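Local coordinates for small nuclear ribonucleoprotein homolog (Pyrobaculum aerophilum, PDB 1M5Q) that probably binds RNA as an Sm-like archaeal protein, and assembles into a 14-mer built from beta-sheet toroids, at residues I69-F74 and E91-L96; A75-K80 and E123-R128; K80-M85 and A115-R120. All coordinates share one frame; numbering follows the deposited sequence.

Contact 1. Residues I69-F74 and E91-L96; sequences IDMREF and ETNVVL. With ACY (acetic acid), chain B.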
loop_
_atom_site.group_PDB
_atom_site.type_symbol
_atom_site.label_atom_id
_atom_site.label_comp_id
_atom_site.label_asym_id
_atom_site.label_seq_id
_atom_site.Cartn_x
_atom_site.Cartn_y
_atom_site.Cartn_z
ATOM N N ILE H 69 -14.957 37.287 -8.125
ATOM C CA ILE H 69 -15.643 38.526 -8.493
ATOM C C ILE H 69 -14.801 39.796 -8.293
ATOM O O ILE H 69 -14.184 39.994 -7.233
ATOM C CB ILE H 69 -16.945 38.662 -7.634
ATOM C CG1 ILE H 69 -17.989 37.648 -8.157
ATOM C CG2 ILE H 69 -17.523 40.073 -7.720
ATOM C CD1 ILE H 69 -19.196 37.458 -7.202
ATOM N N ASP H 70 -14.799 40.662 -9.308
ATOM C CA ASP H 70 -14.132 41.966 -9.239
ATOM C C ASP H 70 -14.999 42.785 -8.236
ATOM O O ASP H 70 -16.133 43.188 -8.555
ATOM C CB ASP H 70 -14.162 42.634 -10.620
ATOM C CG ASP H 70 -13.536 44.048 -10.613
ATOM O OD1 ASP H 70 -13.284 44.634 -9.530
ATOM O OD2 ASP H 70 -13.289 44.577 -11.716
HETATM N N MSE H 71 -14.479 43.046 -7.042
HETATM C CA MSE H 71 -15.278 43.730 -6.050
HETATM C C MSE H 71 -15.572 45.190 -6.361
HETATM O O MSE H 71 -16.597 45.707 -5.921
HETATM C CB MSE H 71 -14.645 43.610 -4.655
HETATM C CG MSE H 71 -14.567 42.165 -4.193
HETATM SE SE MSE H 71 -16.260 41.240 -4.339
HETATM C CE MSE H 71 -17.086 42.014 -2.812
ATOM N N ARG H 72 -14.669 45.848 -7.083
ATOM C CA ARG H 72 -14.888 47.249 -7.465
ATOM C C ARG H 72 -16.053 47.266 -8.428
ATOM O O ARG H 72 -16.896 48.124 -8.342
ATOM C CB ARG H 72 -13.638 47.865 -8.130
ATOM C CG ARG H 72 -12.564 48.288 -7.143
ATOM C CD ARG H 72 -11.544 49.207 -7.821
ATOM N NE ARG H 72 -10.187 48.672 -7.724
ATOM C CZ ARG H 72 -9.338 48.999 -6.763
ATOM N NH1 ARG H 72 -9.706 49.871 -5.834
ATOM N NH2 ARG H 72 -8.141 48.425 -6.706
ATOM N N GLU H 73 -16.109 46.311 -9.346
ATOM C CA GLU H 73 -17.234 46.266 -10.269
ATOM C C GLU H 73 -18.506 45.919 -9.463
ATOM O O GLU H 73 -19.569 46.487 -9.694
ATOM C CB GLU H 73 -16.981 45.234 -11.349
ATOM C CG GLU H 73 -18.137 45.102 -12.328
ATOM C CD GLU H 73 -18.345 46.385 -13.163
ATOM O OE1 GLU H 73 -17.345 46.969 -13.660
ATOM O OE2 GLU H 73 -19.504 46.792 -13.328
ATOM N N PHE H 74 -18.404 44.994 -8.507
ATOM C CA PHE H 74 -19.547 44.668 -7.678
ATOM C C PHE H 74 -20.082 45.935 -6.975
ATOM O O PHE H 74 -21.287 46.134 -6.855
ATOM C CB PHE H 74 -19.185 43.630 -6.579
ATOM C CG PHE H 74 -20.377 43.224 -5.677
ATOM C CD1 PHE H 74 -21.201 42.183 -6.032
ATOM C CD2 PHE H 74 -20.652 43.904 -4.499
ATOM C CE1 PHE H 74 -22.312 41.793 -5.234
ATOM C CE2 PHE H 74 -21.749 43.532 -3.681
ATOM C CZ PHE H 74 -22.581 42.464 -4.066
ATOM N N GLU H 91 -8.725 48.488 1.604
ATOM C CA GLU H 91 -7.940 47.869 2.655
ATOM C C GLU H 91 -8.043 46.317 2.621
ATOM O O GLU H 91 -7.035 45.638 2.707
ATOM C CB GLU H 91 -8.397 48.413 4.024
ATOM C CG GLU H 91 -7.287 48.474 5.046
ATOM C CD GLU H 91 -7.753 48.798 6.463
ATOM O OE1 GLU H 91 -8.705 49.606 6.641
ATOM O OE2 GLU H 91 -7.133 48.250 7.403
ATOM N N THR H 92 -9.252 45.768 2.478
ATOM C CA THR H 92 -9.458 44.297 2.447
ATOM C C THR H 92 -10.192 43.806 1.203
ATOM O O THR H 92 -10.500 42.608 1.086
ATOM C CB THR H 92 -10.260 43.828 3.680
ATOM O OG1 THR H 92 -11.331 44.765 3.914
ATOM C CG2 THR H 92 -9.343 43.718 4.912
ATOM N N ASN H 93 -10.460 44.734 0.279
ATOM C CA ASN H 93 -11.140 44.416 -0.977
ATOM C C ASN H 93 -12.547 43.932 -0.677
ATOM O O ASN H 93 -13.015 42.979 -1.291
ATOM C CB ASN H 93 -10.374 43.320 -1.729
ATOM C CG ASN H 93 -10.938 43.045 -3.135
ATOM O OD1 ASN H 93 -11.279 43.978 -3.868
ATOM N ND2 ASN H 93 -11.012 41.750 -3.521
ATOM N N VAL H 94 -13.210 44.618 0.255
ATOM C CA VAL H 94 -14.558 44.284 0.693
ATOM C C VAL H 94 -15.502 45.459 0.369
ATOM O O VAL H 94 -15.065 46.638 0.240
ATOM C CB VAL H 94 -14.526 43.988 2.245
ATOM C CG1 VAL H 94 -15.938 44.009 2.884
ATOM C CG2 VAL H 94 -13.859 42.613 2.473
ATOM N N VAL H 95 -16.777 45.142 0.205
ATOM C CA VAL H 95 -17.764 46.169 -0.111
ATOM C C VAL H 95 -18.782 46.228 1.027
ATOM O O VAL H 95 -19.359 45.195 1.393
ATOM C CB VAL H 95 -18.500 45.865 -1.455
ATOM C CG1 VAL H 95 -19.688 46.880 -1.666
ATOM C CG2 VAL H 95 -17.534 46.029 -2.630
ATOM N N LEU H 96 -18.978 47.415 1.596
ATOM C CA LEU H 96 -19.985 47.580 2.664
ATOM C C LEU H 96 -21.267 48.206 2.062
ATOM O O LEU H 96 -21.183 49.093 1.210
ATOM C CB LEU H 96 -19.437 48.473 3.794
ATOM C CG LEU H 96 -18.123 47.985 4.437
ATOM C CD1 LEU H 96 -17.588 49.055 5.368
ATOM C CD2 LEU H 96 -18.326 46.678 5.200
HETATM C C ACY B . -13.990 44.911 6.098
HETATM O O ACY B . -13.161 44.019 5.575
HETATM O OXT ACY B . -14.810 44.748 7.117
HETATM C CH3 ACY B . -13.929 46.237 5.397
HETATM O O HOH W 1 -11.704 39.964 -5.691
#
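Met-71, a selenomethionine in the first turn of helix 71-81, packs against Asn-93 at the hairpin turn and Val-95 in strand 94-97; this is a helix laid on a small antiparallel sheet. The contact is van der Waals packing, with no direct hydrogen bond across it. Bends at chi2 (-51°) and chi3 fold the Met-71 chain back, bringing CG to 3.4 Å from Asn-93 O and leaving CE 4.0 Å from Val-95 CG2. That Val-95 methyl also lies 3.4 Å from Met-71 O, and it meets the Phe-74 ring obliquely, with CG2 4.2 Å from CD2. A flexible, unbranched selenomethionine chain (methionine in the natural protein) and a beta-branched valine suit this buried seam, to which Val-103 and Leu-121 add further apolar surface.

The polar contacts lie round its margin. Asn-93 crosses Met-71 at about a right angle; its OD1 bonds to Tyr-88 OH, while ND2 gives a hydrogen to a water 2.9 Å away, which in turn donates to Ile-69 O. With Val-94 it forms a G1 beta bulge opposite Ile-89. Its positive phi of 64° is tolerated by asparagine better than by most residues. Asp-70 is the N-cap of the helix, its OD1 weakly accepting from the N atoms of Arg-72 and Glu-73, a usual task for a short carboxylate chain. An acetic acid molecule, probably from the crystallisation liquor, is bonded to Arg-102 NH2 and accepts at its O from Thr-92 OG1 at 2.6 Å.

Contact 2. Residues A75-K80 and E123-R128; sequences AKQAEK and EEFLKR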
loop_
_atom_site.group_PDB
_atom_site.type_symbol
_atom_site.label_atom_id
_atom_site.label_comp_id
_atom_site.label_asym_id
_atom_site.label_seq_id
_atom_site.Cartn_x
_atom_site.Cartn_y
_atom_site.Cartn_z
ATOM N N ALA H 75 -19.176 46.738 -6.446
ATOM C CA ALA H 75 -19.553 47.949 -5.732
ATOM C C ALA H 75 -20.269 48.901 -6.729
ATOM O O ALA H 75 -21.330 49.468 -6.422
ATOM C CB ALA H 75 -18.328 48.589 -5.147
ATOM N N LYS H 76 -19.701 49.026 -7.922
ATOM C CA LYS H 76 -20.297 49.857 -8.947
ATOM C C LYS H 76 -21.742 49.434 -9.195
ATOM O O LYS H 76 -22.660 50.235 -9.169
ATOM C CB LYS H 76 -19.480 49.738 -10.244
ATOM C CG LYS H 76 -19.979 50.606 -11.415
ATOM C CD LYS H 76 -19.022 50.515 -12.612
ATOM C CE LYS H 76 -19.483 51.385 -13.785
ATOM N NZ LYS H 76 -18.506 51.334 -14.910
ATOM N N GLN H 77 -21.959 48.157 -9.415
ATOM C CA GLN H 77 -23.307 47.707 -9.693
ATOM C C GLN H 77 -24.199 47.766 -8.450
ATOM O O GLN H 77 -25.412 48.009 -8.539
ATOM C CB GLN H 77 -23.252 46.295 -10.282
ATOM C CG GLN H 77 -22.682 46.268 -11.703
ATOM C CD GLN H 77 -22.880 44.921 -12.386
ATOM O OE1 GLN H 77 -23.818 44.174 -12.057
ATOM N NE2 GLN H 77 -22.017 44.608 -13.362
ATOM N N ALA H 78 -23.621 47.563 -7.276
ATOM C CA ALA H 78 -24.453 47.652 -6.093
ATOM C C ALA H 78 -24.933 49.111 -5.868
ATOM O O ALA H 78 -25.955 49.337 -5.240
ATOM C CB ALA H 78 -23.703 47.167 -4.882
ATOM N N GLU H 79 -24.185 50.089 -6.381
ATOM C CA GLU H 79 -24.531 51.502 -6.215
ATOM C C GLU H 79 -25.797 51.877 -6.990
ATOM O O GLU H 79 -26.451 52.842 -6.640
ATOM C CB GLU H 79 -23.362 52.390 -6.649
ATOM C CG GLU H 79 -23.604 53.917 -6.632
ATOM C CD GLU H 79 -23.629 54.502 -5.225
ATOM O OE1 GLU H 79 -22.796 54.058 -4.392
ATOM O OE2 GLU H 79 -24.462 55.402 -4.957
ATOM N N LYS H 80 -26.157 51.099 -8.013
ATOM C CA LYS H 80 -27.373 51.373 -8.803
ATOM C C LYS H 80 -28.605 50.811 -8.113
ATOM O O LYS H 80 -29.738 51.158 -8.433
ATOM C CB LYS H 80 -27.273 50.733 -10.196
ATOM C CG LYS H 80 -26.033 51.193 -10.921
ATOM C CD LYS H 80 -25.841 50.503 -12.272
ATOM C CE LYS H 80 -24.385 50.650 -12.695
ATOM N NZ LYS H 80 -23.818 51.994 -12.276
ATOM N N GLU H 123 -24.678 36.451 -7.027
ATOM C CA GLU H 123 -24.974 35.293 -7.876
ATOM C C GLU H 123 -25.096 35.678 -9.328
ATOM O O GLU H 123 -24.769 34.893 -10.208
ATOM C CB GLU H 123 -26.249 34.594 -7.399
ATOM C CG GLU H 123 -26.041 33.853 -6.090
ATOM C CD GLU H 123 -27.328 33.784 -5.270
ATOM O OE1 GLU H 123 -28.432 33.898 -5.871
ATOM O OE2 GLU H 123 -27.234 33.613 -4.031
ATOM N N GLU H 124 -25.513 36.900 -9.608
ATOM C CA GLU H 124 -25.613 37.290 -11.005
ATOM C C GLU H 124 -24.191 37.355 -11.596
ATOM O O GLU H 124 -23.962 36.945 -12.752
ATOM C CB GLU H 124 -26.369 38.611 -11.114
ATOM C CG GLU H 124 -27.298 38.660 -12.291
ATOM C CD GLU H 124 -28.113 37.384 -12.477
ATOM O OE1 GLU H 124 -28.895 36.989 -11.568
ATOM O OE2 GLU H 124 -27.974 36.774 -13.563
ATOM N N PHE H 125 -23.227 37.830 -10.811
ATOM C CA PHE H 125 -21.824 37.829 -11.280
ATOM C C PHE H 125 -21.347 36.377 -11.468
ATOM O O PHE H 125 -20.709 36.062 -12.476
ATOM C CB PHE H 125 -20.853 38.492 -10.279
ATOM C CG PHE H 125 -20.836 39.986 -10.329
ATOM C CD1 PHE H 125 -21.841 40.730 -9.751
ATOM C CD2 PHE H 125 -19.787 40.659 -10.961
ATOM C CE1 PHE H 125 -21.808 42.159 -9.800
ATOM C CE2 PHE H 125 -19.742 42.065 -11.011
ATOM C CZ PHE H 125 -20.763 42.810 -10.423
ATOM N N LEU H 126 -21.641 35.492 -10.515
ATOM C CA LEU H 126 -21.211 34.091 -10.639
ATOM C C LEU H 126 -21.817 33.395 -11.846
ATOM O O LEU H 126 -21.228 32.471 -12.380
ATOM C CB LEU H 126 -21.571 33.275 -9.389
ATOM C CG LEU H 126 -21.038 33.817 -8.065
ATOM C CD1 LEU H 126 -21.423 32.865 -6.948
ATOM C CD2 LEU H 126 -19.542 33.986 -8.141
ATOM N N LYS H 127 -23.012 33.804 -12.269
ATOM C CA LYS H 127 -23.623 33.183 -13.421
ATOM C C LYS H 127 -23.022 33.676 -14.752
ATOM O O LYS H 127 -23.161 32.989 -15.769
ATOM C CB LYS H 127 -25.136 33.399 -13.409
ATOM C CG LYS H 127 -25.848 32.652 -12.312
ATOM C CD LYS H 127 -27.379 32.670 -12.472
ATOM C CE LYS H 127 -28.018 34.003 -12.208
ATOM N NZ LYS H 127 -29.496 34.007 -12.517
ATOM N N ARG H 128 -22.343 34.829 -14.753
ATOM C CA ARG H 128 -21.754 35.383 -15.985
ATOM C C ARG H 128 -20.584 34.540 -16.476
ATOM O O ARG H 128 -20.669 34.040 -17.633
ATOM C CB ARG H 128 -21.276 36.834 -15.774
ATOM C CG ARG H 128 -22.396 37.798 -15.325
ATOM C CD ARG H 128 -21.934 39.269 -15.008
ATOM N NE ARG H 128 -23.041 39.986 -14.360
ATOM C CZ ARG H 128 -23.018 41.237 -13.905
ATOM N NH1 ARG H 128 -21.922 41.977 -14.018
ATOM N NH2 ARG H 128 -24.101 41.726 -13.301
#
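Gln-77 meets Phe-125 and Arg-128 from helix 71-81, where two residues earlier Ala-75 turns its methyl away toward Val-86 and Tyr-88; a small residue lets the helix lie close to the sheet. The Gln-77 chain is extended beyond CG (chi2 -169°), which carries the amide to the guanidinium of Arg-128. NH2 of Arg-128 donates to OE1 of Gln-77 at 2.8 Å and 166°, arriving in the carbonyl plane on a lone pair, and the two flat groups are nearly coplanar. NE2 of Gln-77 and NH1 of Arg-128, both donors, are modelled implausibly close, so the detailed placement of the two groups there is doubtful; NE2 has a weak bond to Glu-73 OE2.

Phe-125 CZ lies 3.6 Å from Gln-77 CD, with ring and amide planes 29° apart, and Arg-128 NH1 sits 3.7 Å above the same ring plane, toward the rim. The contact thus joins helix 71-81 to the end of helix 113-127 in the C-terminal domain, at the surface. Glutamine suits it by offering a carbonyl to arginine while its amide lies against the Phe-125 ring. Ala-78 follows, its methyl against Val-86 and Leu-121. Farther on, Glu-79 uses OE2 to accept from Gly-84 N.

Contact 3. Residues K80-M85 and A115-R120; sequences KIFPGM and AERAKR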
loop_
_atom_site.group_PDB
_atom_site.type_symbol
_atom_site.label_atom_id
_atom_site.label_comp_id
_atom_site.label_asym_id
_atom_site.label_seq_id
_atom_site.Cartn_x
_atom_site.Cartn_y
_atom_site.Cartn_z
ATOM N N LYS H 80 -26.157 51.099 -8.013
ATOM C CA LYS H 80 -27.373 51.373 -8.803
ATOM C C LYS H 80 -28.605 50.811 -8.113
ATOM O O LYS H 80 -29.738 51.158 -8.433
ATOM C CB LYS H 80 -27.273 50.733 -10.196
ATOM C CG LYS H 80 -26.033 51.193 -10.921
ATOM C CD LYS H 80 -25.841 50.503 -12.272
ATOM C CE LYS H 80 -24.385 50.650 -12.695
ATOM N NZ LYS H 80 -23.818 51.994 -12.276
ATOM N N ILE H 81 -28.373 49.931 -7.164
ATOM C CA ILE H 81 -29.451 49.279 -6.473
ATOM C C ILE H 81 -29.627 49.874 -5.093
ATOM O O ILE H 81 -30.741 49.942 -4.599
ATOM C CB ILE H 81 -29.134 47.767 -6.331
ATOM C CG1 ILE H 81 -28.957 47.188 -7.715
ATOM C CG2 ILE H 81 -30.209 47.031 -5.550
ATOM C CD1 ILE H 81 -28.597 45.741 -7.706
ATOM N N PHE H 82 -28.525 50.279 -4.465
ATOM C CA PHE H 82 -28.546 50.833 -3.099
ATOM C C PHE H 82 -27.844 52.195 -3.162
ATOM O O PHE H 82 -26.758 52.396 -2.593
ATOM C CB PHE H 82 -27.776 49.886 -2.125
ATOM C CG PHE H 82 -28.233 48.431 -2.169
ATOM C CD1 PHE H 82 -27.438 47.459 -2.776
ATOM C CD2 PHE H 82 -29.422 48.029 -1.532
ATOM C CE1 PHE H 82 -27.790 46.095 -2.747
ATOM C CE2 PHE H 82 -29.802 46.668 -1.488
ATOM C CZ PHE H 82 -28.970 45.707 -2.099
ATOM N N PRO H 83 -28.429 53.142 -3.909
ATOM C CA PRO H 83 -27.868 54.491 -4.059
ATOM C C PRO H 83 -27.360 55.083 -2.743
ATOM O O PRO H 83 -28.084 55.105 -1.749
ATOM C CB PRO H 83 -29.052 55.303 -4.600
ATOM C CG PRO H 83 -29.812 54.334 -5.336
ATOM C CD PRO H 83 -29.730 53.028 -4.578
ATOM N N GLY H 84 -26.122 55.579 -2.780
ATOM C CA GLY H 84 -25.483 56.177 -1.634
ATOM C C GLY H 84 -25.215 55.295 -0.417
ATOM O O GLY H 84 -24.758 55.823 0.602
HETATM N N MSE H 85 -25.467 53.987 -0.487
HETATM C CA MSE H 85 -25.222 53.141 0.683
HETATM C C MSE H 85 -23.993 52.225 0.544
HETATM O O MSE H 85 -23.661 51.455 1.482
HETATM C CB MSE H 85 -26.434 52.235 0.955
HETATM C CG MSE H 85 -27.753 52.897 1.186
HETATM SE SE MSE H 85 -29.130 51.562 1.043
HETATM C CE MSE H 85 -28.690 50.291 2.492
ATOM N N ALA H 115 -29.299 42.439 2.457
ATOM C CA ALA H 115 -28.435 41.276 2.416
ATOM C C ALA H 115 -28.928 40.277 1.344
ATOM O O ALA H 115 -28.110 39.788 0.520
ATOM C CB ALA H 115 -28.392 40.609 3.794
ATOM N N GLU H 116 -30.236 39.992 1.353
ATOM C CA GLU H 116 -30.831 39.069 0.371
ATOM C C GLU H 116 -30.609 39.616 -1.040
ATOM O O GLU H 116 -30.247 38.870 -1.955
ATOM C CB GLU H 116 -32.332 38.883 0.594
ATOM C CG GLU H 116 -32.698 37.975 1.770
ATOM C CD GLU H 116 -31.810 36.742 1.864
ATOM O OE1 GLU H 116 -31.692 35.991 0.857
ATOM O OE2 GLU H 116 -31.209 36.530 2.951
ATOM N N ARG H 117 -30.806 40.923 -1.228
ATOM C CA ARG H 117 -30.588 41.503 -2.560
ATOM C C ARG H 117 -29.105 41.443 -3.008
ATOM O O ARG H 117 -28.802 41.177 -4.183
ATOM C CB ARG H 117 -31.077 42.956 -2.601
ATOM C CG ARG H 117 -30.902 43.630 -3.968
ATOM C CD ARG H 117 -31.679 42.827 -5.012
ATOM N NE ARG H 117 -31.928 43.619 -6.192
ATOM C CZ ARG H 117 -31.214 43.541 -7.306
ATOM N NH1 ARG H 117 -30.184 42.685 -7.395
ATOM N NH2 ARG H 117 -31.543 44.310 -8.345
ATOM N N ALA H 118 -28.191 41.693 -2.084
ATOM C CA ALA H 118 -26.774 41.668 -2.413
ATOM C C ALA H 118 -26.399 40.220 -2.815
ATOM O O ALA H 118 -25.604 40.003 -3.729
ATOM C CB ALA H 118 -25.924 42.169 -1.184
ATOM N N LYS H 119 -27.004 39.238 -2.168
ATOM C CA LYS H 119 -26.738 37.834 -2.502
ATOM C C LYS H 119 -27.166 37.566 -3.940
ATOM O O LYS H 119 -26.462 36.891 -4.695
ATOM C CB LYS H 119 -27.478 36.914 -1.533
ATOM C CG LYS H 119 -26.750 36.720 -0.196
ATOM C CD LYS H 119 -27.574 35.886 0.738
ATOM C CE LYS H 119 -26.906 35.769 2.099
ATOM N NZ LYS H 119 -27.856 35.144 3.072
ATOM N N ARG H 120 -28.301 38.121 -4.354
ATOM C CA ARG H 120 -28.721 37.927 -5.743
ATOM C C ARG H 120 -27.790 38.652 -6.705
ATOM O O ARG H 120 -27.525 38.140 -7.791
ATOM C CB ARG H 120 -30.157 38.387 -5.988
ATOM C CG ARG H 120 -31.192 37.349 -5.713
ATOM C CD ARG H 120 -31.476 37.267 -4.258
ATOM N NE ARG H 120 -32.663 36.474 -3.900
ATOM C CZ ARG H 120 -32.902 36.106 -2.645
ATOM N NH1 ARG H 120 -32.023 36.475 -1.706
ATOM N NH2 ARG H 120 -33.982 35.390 -2.326
#
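The carbonyl oxygen O of Glu-116, next in sequence to the Arg-117 that meets Ile-81 and Phe-82, is gripped twice by Arg-120. The helical N of Arg-120 and its NH1, the latter at 3.0 Å, reach it from opposite faces of the carbonyl plane, NH1 lying 44° out of that plane. NH1 also bonds to Glu-116 OE1 at 2.6 Å, on the anti side of the carboxylate, so that one arginine nitrogen ties backbone and side chain together. Arg-120 continues the charge pairing with Glu-109 of a neighbouring subunit.

Past Ile-81 the chain enters a type II beta turn, Phe-82 to Met-85, beside helix 113-127 of the C-terminal domain. Gly-84 takes the turn's positive phi, and Met-85 N bonds to Phe-82 O at 2.9 Å.

Across the contact, Arg-117 makes most of the contact. CG is placed anti to the backbone N (chi1 -179°) and the chain bends at chi2, which lays its aliphatic part against Phe-82, CG being 3.4 Å from CZ. Its guanidinium offers one face to Ile-81, whose CD1 stands 3.0 Å above the plane toward the rim. An arginine suits this edge of the interface because its methylenes pack on apolar groups while its charged end lies at the protein surface. Within the segment Ile-81 CG2 sits over the centre of the Phe-82 ring, and the ring's edge meets Ala-118 N, 4.1 Å from CZ, where alanine's short side chain keeps the helix surface low.

Overall arrangement
From the N terminus the chain, after a short helix, builds the five-stranded Sm sheet, and all three contacts fall later, in the C-terminal domain. Contact 1 closes the first loop, carrying the chain from the start of helix 71-81 through strand 86-89 to strand 94-97. Before that loop ends, contacts 2 and 3 have begun, so both cross it; each closes on helix 113-127, contact 3 nested inside the loop of contact 2. Helix 71-81 serves all three, lying between the four-stranded sheet and helix 113-127. Phe-74 of contact 1 packs on Phe-125 and Ala-118, and a neighbouring subunit touches contacts 2 and 3.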